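Local coordinates for tryptophan synthase alpha chain (Chlamydia trachomatis, PDB 6V82), which probably catalyses the aldol cleavage of indoleglycerol phosphate to indole and glyceraldehyde 3-phosphate, the first half of the last step of tryptophan biosynthesis, at residues T11-T19 and D222-V231; L109-V120 and F137-P148. All coordinates share one frame; numbering follows the deposited sequence.

Two ways of holding a TIM barrel together are compared here. Contact 1 (11-19 with 222-231) joins the first and last strands near the centre of the molecule; contact 2 (109-120 with 137-148) lies farther out, where two neighbouring helices and the starts of two adjacent strands meet. Both are largely buried and both reach the same parallel sheet, yet they do not touch, their centres being about 21 Å apart. Strand pairing dominates contact 1, supplemented by a lysine laid on a tyrosine and by a bridging water, close to predicted active-site residues. Contact 2 relies mainly on leucine and valine packing between helices and sheet, with two backbone bonds and a more open outer rim.

Contact 1. Residues T11-T19 and D222-V231; sequences TKLCIGYLT and DGFIVKTAFV
I15 and I225 face each other where strand 13-19 and strand 223-226 run parallel, the pairing that closes the TIM barrel by joining its first and last strands. The central part is tight. I15 N donates an almost straight bond to F224 O (2.8 Å, 179° at the hydrogen), and I15 O receives V226 N at the same length. On the barrel's inner side the two isoleucines meet at CB and cross at a slant, next to E44, a predicted proton acceptor. C14, F224 and V226 project from the other face, toward helix 211-218 in the case of F224. Its CG is tucked between backbone N and carbonyl carbon (chi1 66°), which brings one face of the ring against C14, whose CA lies over it toward the rim; CB of C14 is 3.6 Å from CZ of F224, and the C14 sulfur approaches the same ring obliquely.

Packing slackens toward K12 and D222. K12 is solvent-exposed and poorly ordered, and D222 is partly exposed; the bond from L13 N to D222 O is 3.2 Å long, while the carboxylate of D222 turns away to R195 and the I202 amide.

At the opposite end, K227 bends at chi2 (61°) to bring its CE over the centre of the Y17 ring, 3.6 Å from the centroid, in a CH-pi contact that NZ extends as a cation-pi interaction. NZ also forms a salt bridge with D55, another predicted proton acceptor. CG2 of V231 fills in at the tyrosine's edge, and the Y17 hydroxyl is held by T19 OG1 and H63. Where strand pairing stops, a water takes over: it donates to Y17 O (3.0 Å) and K227 O (2.6 Å) and accepts from V231 N (2.7 Å).

Contact 2. Residues L109-V120 and F137-P148; sequences LRRLKDAGINGV and FFEDLLAVGLDP
The F137 ring meets V120 at its edge, CG1 lying near the ring plane 4.2 Å from CE2, while CD2 of L109 approaches CZ obliquely at 4.0 Å; Y98 adds an edge-to-face ring contact from outside the pair. These groups belong to neighbouring elements of a TIM barrel: helix 106-115 leads into strand 119-122, from which a beta-alpha-beta crossover leads through helix 136-144 to the parallel neighbour, strand 147-153.

Between the helices, whose short segments cross at -44°, L109 acts as a knob in a hole made by F137, D140, L141 and V144. One methyl, CD1, is set crosswise against D140 CB at 3.7 Å. Where the helices meet the sheet, L146 divides its branches: CD1 lies toward V120 CG2 and L109 O, whereas CD2 reaches K113 CB and I117. With its CG anti to the carbonyl carbon (chi1 -75°), L141 sets both methyls against V120, CD1 coming within 3.8 Å of CB.

Toward solvent, R110 runs its CG across V144 CG1 at 3.6 Å, and CD and CE of K113 come up against the carbonyl oxygens of V144 and G145. Both helices end in a Schellman motif, at G116 and G145, where positive phi favours glycine. L141 O is gripped from opposite faces of its plane by V144 N and L146 N.

The strands begin to pair just beyond: D147 N donates to N118 O (3.0 Å) and V120 N to D147 O (2.8 Å). The side chain of N118 finds its partner outside the pair, OD1 accepting a hydrogen bond from L92 N. Directional bonds therefore fix the register of the strands, while mostly apolar, interlocking branches set how helix 136-144 sits beside helix 106-115.

Contact 1. Residues T11-T19 and D222-V231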
loop_
_atom_site.group_PDB
_atom_site.type_symbol
_atom_site.label_atom_id
_atom_site.label_comp_id
_atom_site.label_asym_id
_atom_site.label_seq_id
_atom_site.Cartn_x
_atom_site.Cartn_y
_atom_site.Cartn_z
ATOM N N THR A 11 -53.316 24.760 -29.843
ATOM C CA THR A 11 -51.929 25.174 -29.882
ATOM C C THR A 11 -51.416 25.450 -28.474
ATOM O O THR A 11 -52.186 25.713 -27.546
ATOM C CB THR A 11 -51.772 26.398 -30.784
ATOM O OG1 THR A 11 -52.733 27.389 -30.414
ATOM C CG2 THR A 11 -52.010 25.999 -32.236
ATOM N N LYS A 12 -50.093 25.345 -28.328
ATOM C CA LYS A 12 -49.378 25.725 -27.109
ATOM C C LYS A 12 -49.907 24.948 -25.897
ATOM O O LYS A 12 -50.630 25.463 -25.040
ATOM C CB LYS A 12 -49.464 27.240 -26.885
ATOM C CG LYS A 12 -49.249 28.072 -28.153
ATOM C CD LYS A 12 -49.142 29.569 -27.848
ATOM C CE LYS A 12 -50.152 30.020 -26.787
ATOM N NZ LYS A 12 -51.580 29.816 -27.186
ATOM N N LEU A 13 -49.498 23.685 -25.847
ATOM C CA LEU A 13 -49.919 22.740 -24.825
ATOM C C LEU A 13 -48.920 22.698 -23.670
ATOM O O LEU A 13 -47.734 22.995 -23.826
ATOM C CB LEU A 13 -50.065 21.347 -25.434
ATOM C CG LEU A 13 -50.945 21.250 -26.680
ATOM C CD1 LEU A 13 -51.100 19.795 -27.076
ATOM C CD2 LEU A 13 -52.314 21.895 -26.438
ATOM N N CYS A 14 -49.408 22.317 -22.499
ATOM C CA CYS A 14 -48.556 22.131 -21.334
ATOM C C CYS A 14 -48.477 20.648 -21.011
ATOM O O CYS A 14 -49.508 20.014 -20.765
ATOM C CB CYS A 14 -49.078 22.896 -20.122
ATOM S SG CYS A 14 -48.279 22.320 -18.589
ATOM N N ILE A 15 -47.262 20.106 -20.996
ATOM C CA ILE A 15 -47.012 18.728 -20.574
ATOM C C ILE A 15 -46.557 18.743 -19.120
ATOM O O ILE A 15 -45.664 19.518 -18.746
ATOM C CB ILE A 15 -45.960 18.046 -21.465
ATOM C CG1 ILE A 15 -46.342 18.155 -22.946
ATOM C CG2 ILE A 15 -45.766 16.598 -21.041
ATOM C CD1 ILE A 15 -45.236 17.716 -23.901
ATOM N N GLY A 16 -47.173 17.897 -18.300
ATOM C CA GLY A 16 -46.816 17.801 -16.899
ATOM C C GLY A 16 -46.286 16.429 -16.539
ATOM O O GLY A 16 -46.910 15.412 -16.866
ATOM N N TYR A 17 -45.129 16.388 -15.879
ATOM C CA TYR A 17 -44.504 15.134 -15.481
ATOM C C TYR A 17 -44.913 14.739 -14.070
ATOM O O TYR A 17 -44.942 15.576 -13.164
ATOM C CB TYR A 17 -42.978 15.230 -15.531
ATOM C CG TYR A 17 -42.333 13.961 -15.030
ATOM C CD1 TYR A 17 -42.189 12.863 -15.866
ATOM C CD2 TYR A 17 -41.897 13.846 -13.712
ATOM C CE1 TYR A 17 -41.616 11.694 -15.407
ATOM C CE2 TYR A 17 -41.325 12.687 -13.248
ATOM C CZ TYR A 17 -41.187 11.610 -14.093
ATOM O OH TYR A 17 -40.621 10.437 -13.630
ATOM N N LEU A 18 -45.193 13.450 -13.891
ATOM C CA LEU A 18 -45.331 12.833 -12.578
ATOM C C LEU A 18 -44.663 11.467 -12.589
ATOM O O LEU A 18 -44.714 10.743 -13.590
ATOM C CB LEU A 18 -46.791 12.635 -12.161
ATOM C CG LEU A 18 -47.624 13.839 -11.777
ATOM C CD1 LEU A 18 -49.050 13.373 -11.474
ATOM C CD2 LEU A 18 -47.005 14.535 -10.585
ATOM N N THR A 19 -44.073 11.093 -11.457
ATOM C CA THR A 19 -43.533 9.749 -11.286
ATOM C C THR A 19 -44.647 8.815 -10.820
ATOM O O THR A 19 -45.165 8.960 -9.707
ATOM C CB THR A 19 -42.388 9.740 -10.286
ATOM O OG1 THR A 19 -41.332 10.598 -10.746
ATOM C CG2 THR A 19 -41.869 8.319 -10.119
ATOM N N ASP A 222 -44.338 24.018 -29.962
ATOM C CA ASP A 222 -45.758 23.689 -29.913
ATOM C C ASP A 222 -46.239 23.367 -28.504
ATOM O O ASP A 222 -47.446 23.236 -28.287
ATOM C CB ASP A 222 -46.049 22.521 -30.856
ATOM C CG ASP A 222 -45.793 22.880 -32.304
ATOM O OD1 ASP A 222 -46.423 23.845 -32.787
ATOM O OD2 ASP A 222 -44.940 22.228 -32.948
ATOM N N GLY A 223 -45.331 23.241 -27.548
ATOM C CA GLY A 223 -45.714 23.088 -26.159
ATOM C C GLY A 223 -44.487 23.225 -25.291
ATOM O O GLY A 223 -43.362 23.326 -25.785
ATOM N N PHE A 224 -44.717 23.231 -23.984
ATOM C CA PHE A 224 -43.632 23.207 -23.014
ATOM C C PHE A 224 -43.906 22.111 -21.995
ATOM O O PHE A 224 -45.056 21.714 -21.784
ATOM C CB PHE A 224 -43.459 24.565 -22.310
ATOM C CG PHE A 224 -44.620 24.950 -21.446
ATOM C CD1 PHE A 224 -45.740 25.552 -21.999
ATOM C CD2 PHE A 224 -44.592 24.719 -20.081
ATOM C CE1 PHE A 224 -46.813 25.911 -21.203
ATOM C CE2 PHE A 224 -45.660 25.081 -19.279
ATOM C CZ PHE A 224 -46.772 25.676 -19.839
ATOM N N ILE A 225 -42.846 21.615 -21.369
ATOM C CA ILE A 225 -42.963 20.554 -20.381
ATOM C C ILE A 225 -42.520 21.091 -19.027
ATOM O O ILE A 225 -41.489 21.767 -18.918
ATOM C CB ILE A 225 -42.165 19.302 -20.792
ATOM C CG1 ILE A 225 -42.213 18.247 -19.686
ATOM C CG2 ILE A 225 -40.730 19.642 -21.143
ATOM C CD1 ILE A 225 -41.645 16.901 -20.115
ATOM N N VAL A 226 -43.327 20.822 -18.007
ATOM C CA VAL A 226 -42.982 21.065 -16.613
ATOM C C VAL A 226 -42.500 19.728 -16.061
ATOM O O VAL A 226 -43.306 18.875 -15.674
ATOM C CB VAL A 226 -44.181 21.595 -15.821
ATOM C CG1 VAL A 226 -43.802 21.808 -14.376
ATOM C CG2 VAL A 226 -44.738 22.861 -16.459
ATOM N N LYS A 227 -41.184 19.531 -16.032
ATOM C CA LYS A 227 -40.612 18.246 -15.640
ATOM C C LYS A 227 -40.406 18.127 -14.133
ATOM O O LYS A 227 -40.791 17.120 -13.533
ATOM C CB LYS A 227 -39.277 18.026 -16.361
ATOM C CG LYS A 227 -38.569 16.728 -15.997
ATOM C CD LYS A 227 -39.433 15.522 -16.368
ATOM C CE LYS A 227 -38.785 14.204 -15.943
ATOM N NZ LYS A 227 -37.597 13.806 -16.771
ATOM N N THR A 228 -39.791 19.135 -13.516
ATOM C CA THR A 228 -39.408 19.093 -12.106
ATOM C C THR A 228 -40.467 19.674 -11.164
ATOM O O THR A 228 -40.712 19.107 -10.090
ATOM C CB THR A 228 -38.083 19.843 -11.909
ATOM O OG1 THR A 228 -37.019 19.117 -12.541
ATOM C CG2 THR A 228 -37.752 20.019 -10.434
ATOM N N ALA A 229 -41.124 20.777 -11.549
ATOM C CA ALA A 229 -41.825 21.603 -10.563
ATOM C C ALA A 229 -42.891 20.815 -9.807
ATOM O O ALA A 229 -42.977 20.910 -8.577
ATOM C CB ALA A 229 -42.437 22.832 -11.239
ATOM N N PHE A 230 -43.698 20.019 -10.523
ATOM C CA PHE A 230 -44.771 19.255 -9.888
ATOM C C PHE A 230 -44.213 18.232 -8.904
ATOM O O PHE A 230 -44.677 18.137 -7.762
ATOM C CB PHE A 230 -45.626 18.566 -10.954
ATOM C CG PHE A 230 -46.389 19.524 -11.839
ATOM C CD1 PHE A 230 -47.047 20.618 -11.297
ATOM C CD2 PHE A 230 -46.439 19.332 -13.213
ATOM C CE1 PHE A 230 -47.747 21.501 -12.113
ATOM C CE2 PHE A 230 -47.137 20.210 -14.032
ATOM C CZ PHE A 230 -47.789 21.298 -13.480
ATOM N N VAL A 231 -43.217 17.452 -9.335
ATOM C CA VAL A 231 -42.595 16.471 -8.446
ATOM C C VAL A 231 -42.039 17.164 -7.208
ATOM O O VAL A 231 -42.270 16.736 -6.069
ATOM C CB VAL A 231 -41.500 15.687 -9.195
ATOM C CG1 VAL A 231 -40.607 14.919 -8.218
ATOM C CG2 VAL A 231 -42.127 14.742 -10.203
HETATM O O HOH W 1 -42.876 17.448 -12.054
#

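Contact 2. Residues L109-V120 and F137-P148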
loop_
_atom_site.group_PDB
_atom_site.type_symbol
_atom_site.label_atom_id
_atom_site.label_comp_id
_atom_site.label_asym_id
_atom_site.label_seq_id
_atom_site.Cartn_x
_atom_site.Cartn_y
_atom_site.Cartn_z
ATOM N N LEU A 109 -47.478 -4.365 -23.721
ATOM C CA LEU A 109 -47.694 -3.137 -24.480
ATOM C C LEU A 109 -49.166 -2.962 -24.835
ATOM O O LEU A 109 -49.719 -1.863 -24.697
ATOM C CB LEU A 109 -46.838 -3.141 -25.743
ATOM C CG LEU A 109 -45.332 -3.055 -25.506
ATOM C CD1 LEU A 109 -44.606 -3.043 -26.837
ATOM C CD2 LEU A 109 -44.968 -1.827 -24.656
ATOM N N ARG A 110 -49.815 -4.039 -25.289
ATOM C CA ARG A 110 -51.250 -3.999 -25.539
ATOM C C ARG A 110 -52.023 -3.652 -24.276
ATOM O O ARG A 110 -52.969 -2.857 -24.324
ATOM C CB ARG A 110 -51.735 -5.335 -26.105
ATOM C CG ARG A 110 -51.422 -5.506 -27.578
ATOM C CD ARG A 110 -52.062 -6.747 -28.153
ATOM N NE ARG A 110 -51.428 -7.944 -27.621
ATOM C CZ ARG A 110 -50.653 -8.746 -28.334
ATOM N NH1 ARG A 110 -50.103 -9.816 -27.763
ATOM N NH2 ARG A 110 -50.445 -8.480 -29.621
ATOM N N ARG A 111 -51.633 -4.229 -23.135
ATOM C CA ARG A 111 -52.319 -3.898 -21.889
ATOM C C ARG A 111 -52.140 -2.426 -21.532
ATOM O O ARG A 111 -53.064 -1.802 -20.996
ATOM C CB ARG A 111 -51.831 -4.812 -20.757
ATOM C CG ARG A 111 -52.221 -6.290 -20.939
ATOM C CD ARG A 111 -51.565 -7.189 -19.877
ATOM N NE ARG A 111 -52.230 -7.053 -18.581
ATOM C CZ ARG A 111 -51.613 -7.034 -17.398
ATOM N NH1 ARG A 111 -50.280 -7.124 -17.325
ATOM N NH2 ARG A 111 -52.337 -6.901 -16.282
ATOM N N LEU A 112 -50.981 -1.844 -21.844
ATOM C CA LEU A 112 -50.786 -0.413 -21.608
ATOM C C LEU A 112 -51.735 0.418 -22.467
ATOM O O LEU A 112 -52.413 1.328 -21.972
ATOM C CB LEU A 112 -49.341 -0.024 -21.899
ATOM C CG LEU A 112 -48.251 -0.353 -20.888
ATOM C CD1 LEU A 112 -46.898 -0.130 -21.560
ATOM C CD2 LEU A 112 -48.389 0.512 -19.643
ATOM N N LYS A 113 -51.773 0.123 -23.770
ATOM C CA LYS A 113 -52.668 0.824 -24.680
ATOM C C LYS A 113 -54.109 0.723 -24.207
ATOM O O LYS A 113 -54.834 1.724 -24.160
ATOM C CB LYS A 113 -52.525 0.250 -26.089
ATOM C CG LYS A 113 -53.571 0.752 -27.058
ATOM C CD LYS A 113 -52.962 1.515 -28.228
ATOM C CE LYS A 113 -53.992 2.390 -28.922
ATOM N NZ LYS A 113 -54.381 3.505 -27.999
ATOM N N ASP A 114 -54.536 -0.486 -23.833
ATOM C CA ASP A 114 -55.901 -0.681 -23.352
ATOM C C ASP A 114 -56.156 0.072 -22.057
ATOM O O ASP A 114 -57.281 0.515 -21.819
ATOM C CB ASP A 114 -56.183 -2.167 -23.162
ATOM C CG ASP A 114 -56.228 -2.920 -24.483
ATOM O OD1 ASP A 114 -56.127 -2.265 -25.549
ATOM O OD2 ASP A 114 -56.357 -4.169 -24.460
ATOM N N ALA A 115 -55.131 0.254 -21.218
ATOM C CA ALA A 115 -55.362 0.939 -19.952
ATOM C C ALA A 115 -55.555 2.440 -20.149
ATOM O O ALA A 115 -56.211 3.094 -19.324
ATOM C CB ALA A 115 -54.211 0.662 -18.989
ATOM N N GLY A 116 -55.013 2.999 -21.233
ATOM C CA GLY A 116 -55.101 4.426 -21.445
ATOM C C GLY A 116 -53.839 5.099 -21.959
ATOM O O GLY A 116 -53.888 6.291 -22.277
ATOM N N ILE A 117 -52.707 4.386 -22.050
ATOM C CA ILE A 117 -51.474 5.018 -22.530
ATOM C C ILE A 117 -51.588 5.280 -24.028
ATOM O O ILE A 117 -52.117 4.452 -24.779
ATOM C CB ILE A 117 -50.244 4.145 -22.223
ATOM C CG1 ILE A 117 -49.992 4.027 -20.708
ATOM C CG2 ILE A 117 -49.016 4.687 -22.952
ATOM C CD1 ILE A 117 -49.806 5.366 -19.985
ATOM N N ASN A 118 -51.091 6.438 -24.475
ATOM C CA ASN A 118 -51.143 6.813 -25.882
ATOM C C ASN A 118 -49.783 6.927 -26.539
ATOM O O ASN A 118 -49.671 6.706 -27.745
ATOM C CB ASN A 118 -51.867 8.153 -26.052
ATOM C CG ASN A 118 -53.206 8.171 -25.349
ATOM O OD1 ASN A 118 -53.378 8.878 -24.354
ATOM N ND2 ASN A 118 -54.158 7.364 -25.839
ATOM N N GLY A 119 -48.758 7.293 -25.794
ATOM C CA GLY A 119 -47.426 7.393 -26.349
ATOM C C GLY A 119 -46.435 6.821 -25.370
ATOM O O GLY A 119 -46.684 6.768 -24.161
ATOM N N VAL A 120 -45.303 6.386 -25.905
ATOM C CA VAL A 120 -44.215 5.852 -25.101
ATOM C C VAL A 120 -42.944 6.583 -25.491
ATOM O O VAL A 120 -42.602 6.668 -26.676
ATOM C CB VAL A 120 -44.060 4.328 -25.272
ATOM C CG1 VAL A 120 -42.802 3.850 -24.578
ATOM C CG2 VAL A 120 -45.293 3.605 -24.693
ATOM N N PHE A 137 -38.379 -2.815 -30.629
ATOM C CA PHE A 137 -39.332 -2.223 -29.699
ATOM C C PHE A 137 -40.183 -1.144 -30.365
ATOM O O PHE A 137 -41.388 -1.050 -30.094
ATOM C CB PHE A 137 -38.615 -1.666 -28.479
ATOM C CG PHE A 137 -39.553 -1.226 -27.399
ATOM C CD1 PHE A 137 -40.174 -2.170 -26.578
ATOM C CD2 PHE A 137 -39.846 0.119 -27.225
ATOM C CE1 PHE A 137 -41.058 -1.771 -25.582
ATOM C CE2 PHE A 137 -40.735 0.532 -26.240
ATOM C CZ PHE A 137 -41.340 -0.412 -25.413
ATOM N N PHE A 138 -39.591 -0.310 -31.225
ATOM C CA PHE A 138 -40.404 0.705 -31.893
ATOM C C PHE A 138 -41.399 0.050 -32.839
ATOM O O PHE A 138 -42.536 0.517 -32.982
ATOM C CB PHE A 138 -39.529 1.705 -32.654
ATOM C CG PHE A 138 -38.746 2.627 -31.768
ATOM C CD1 PHE A 138 -39.283 3.096 -30.585
ATOM C CD2 PHE A 138 -37.458 3.012 -32.115
ATOM C CE1 PHE A 138 -38.553 3.938 -29.771
ATOM C CE2 PHE A 138 -36.729 3.853 -31.307
ATOM C CZ PHE A 138 -37.279 4.315 -30.132
ATOM N N GLU A 139 -40.985 -1.033 -33.493
ATOM C CA GLU A 139 -41.923 -1.813 -34.286
ATOM C C GLU A 139 -43.065 -2.312 -33.411
ATOM O O GLU A 139 -44.241 -2.170 -33.763
ATOM C CB GLU A 139 -41.189 -2.973 -34.957
ATOM C CG GLU A 139 -41.554 -3.173 -36.413
ATOM C CD GLU A 139 -41.076 -2.040 -37.305
ATOM O OE1 GLU A 139 -39.852 -1.765 -37.320
ATOM O OE2 GLU A 139 -41.930 -1.428 -37.989
ATOM N N ASP A 140 -42.730 -2.851 -32.234
ATOM C CA ASP A 140 -43.740 -3.361 -31.311
ATOM C C ASP A 140 -44.725 -2.272 -30.897
ATOM O O ASP A 140 -45.929 -2.535 -30.772
ATOM C CB ASP A 140 -43.068 -3.973 -30.078
ATOM C CG ASP A 140 -42.472 -5.368 -30.342
ATOM O OD1 ASP A 140 -42.435 -5.814 -31.510
ATOM O OD2 ASP A 140 -42.035 -6.021 -29.365
ATOM N N LEU A 141 -44.236 -1.044 -30.672
ATOM C CA LEU A 141 -45.121 0.071 -30.334
ATOM C C LEU A 141 -46.099 0.348 -31.465
ATOM O O LEU A 141 -47.312 0.476 -31.240
ATOM C CB LEU A 141 -44.314 1.335 -30.039
ATOM C CG LEU A 141 -43.557 1.451 -28.720
ATOM C CD1 LEU A 141 -43.000 2.865 -28.579
ATOM C CD2 LEU A 141 -44.448 1.116 -27.548
ATOM N N LEU A 142 -45.581 0.450 -32.691
ATOM C CA LEU A 142 -46.438 0.715 -33.839
ATOM C C LEU A 142 -47.456 -0.392 -34.025
ATOM O O LEU A 142 -48.613 -0.129 -34.365
ATOM C CB LEU A 142 -45.593 0.871 -35.096
ATOM C CG LEU A 142 -44.774 2.150 -35.150
ATOM C CD1 LEU A 142 -44.090 2.258 -36.495
ATOM C CD2 LEU A 142 -45.685 3.325 -34.913
ATOM N N ALA A 143 -47.045 -1.641 -33.785
ATOM C CA ALA A 143 -47.926 -2.779 -34.025
ATOM C C ALA A 143 -49.155 -2.742 -33.127
ATOM O O ALA A 143 -50.221 -3.227 -33.521
ATOM C CB ALA A 143 -47.160 -4.090 -33.827
ATOM N N VAL A 144 -49.035 -2.165 -31.927
ATOM C CA VAL A 144 -50.157 -2.119 -31.000
ATOM C C VAL A 144 -50.836 -0.758 -30.962
ATOM O O VAL A 144 -51.800 -0.585 -30.208
ATOM C CB VAL A 144 -49.720 -2.535 -29.580
ATOM C CG1 VAL A 144 -48.923 -3.834 -29.630
ATOM C CG2 VAL A 144 -48.923 -1.436 -28.928
ATOM N N GLY A 145 -50.375 0.213 -31.751
ATOM C CA GLY A 145 -51.027 1.508 -31.822
ATOM C C GLY A 145 -50.554 2.548 -30.826
ATOM O O GLY A 145 -51.245 3.559 -30.636
ATOM N N LEU A 146 -49.415 2.336 -30.176
ATOM C CA LEU A 146 -48.828 3.350 -29.322
ATOM C C LEU A 146 -47.915 4.238 -30.153
ATOM O O LEU A 146 -47.261 3.777 -31.093
ATOM C CB LEU A 146 -48.042 2.711 -28.176
ATOM C CG LEU A 146 -48.833 1.866 -27.184
ATOM C CD1 LEU A 146 -47.893 1.006 -26.353
ATOM C CD2 LEU A 146 -49.673 2.755 -26.290
ATOM N N ASP A 147 -47.880 5.525 -29.806
ATOM C CA ASP A 147 -47.028 6.478 -30.506
ATOM C C ASP A 147 -45.638 6.492 -29.885
ATOM O O ASP A 147 -45.507 6.846 -28.704
ATOM C CB ASP A 147 -47.616 7.876 -30.451
ATOM C CG ASP A 147 -48.835 8.028 -31.326
ATOM O OD1 ASP A 147 -49.049 7.151 -32.191
ATOM O OD2 ASP A 147 -49.569 9.023 -31.150
ATOM N N PRO A 148 -44.589 6.135 -30.625
ATOM C CA PRO A 148 -43.224 6.307 -30.106
ATOM C C PRO A 148 -42.839 7.782 -30.115
ATOM O O PRO A 148 -42.852 8.437 -31.162
ATOM C CB PRO A 148 -42.366 5.487 -31.076
ATOM C CG PRO A 148 -43.333 4.725 -31.948
ATOM C CD PRO A 148 -44.596 5.514 -31.958
#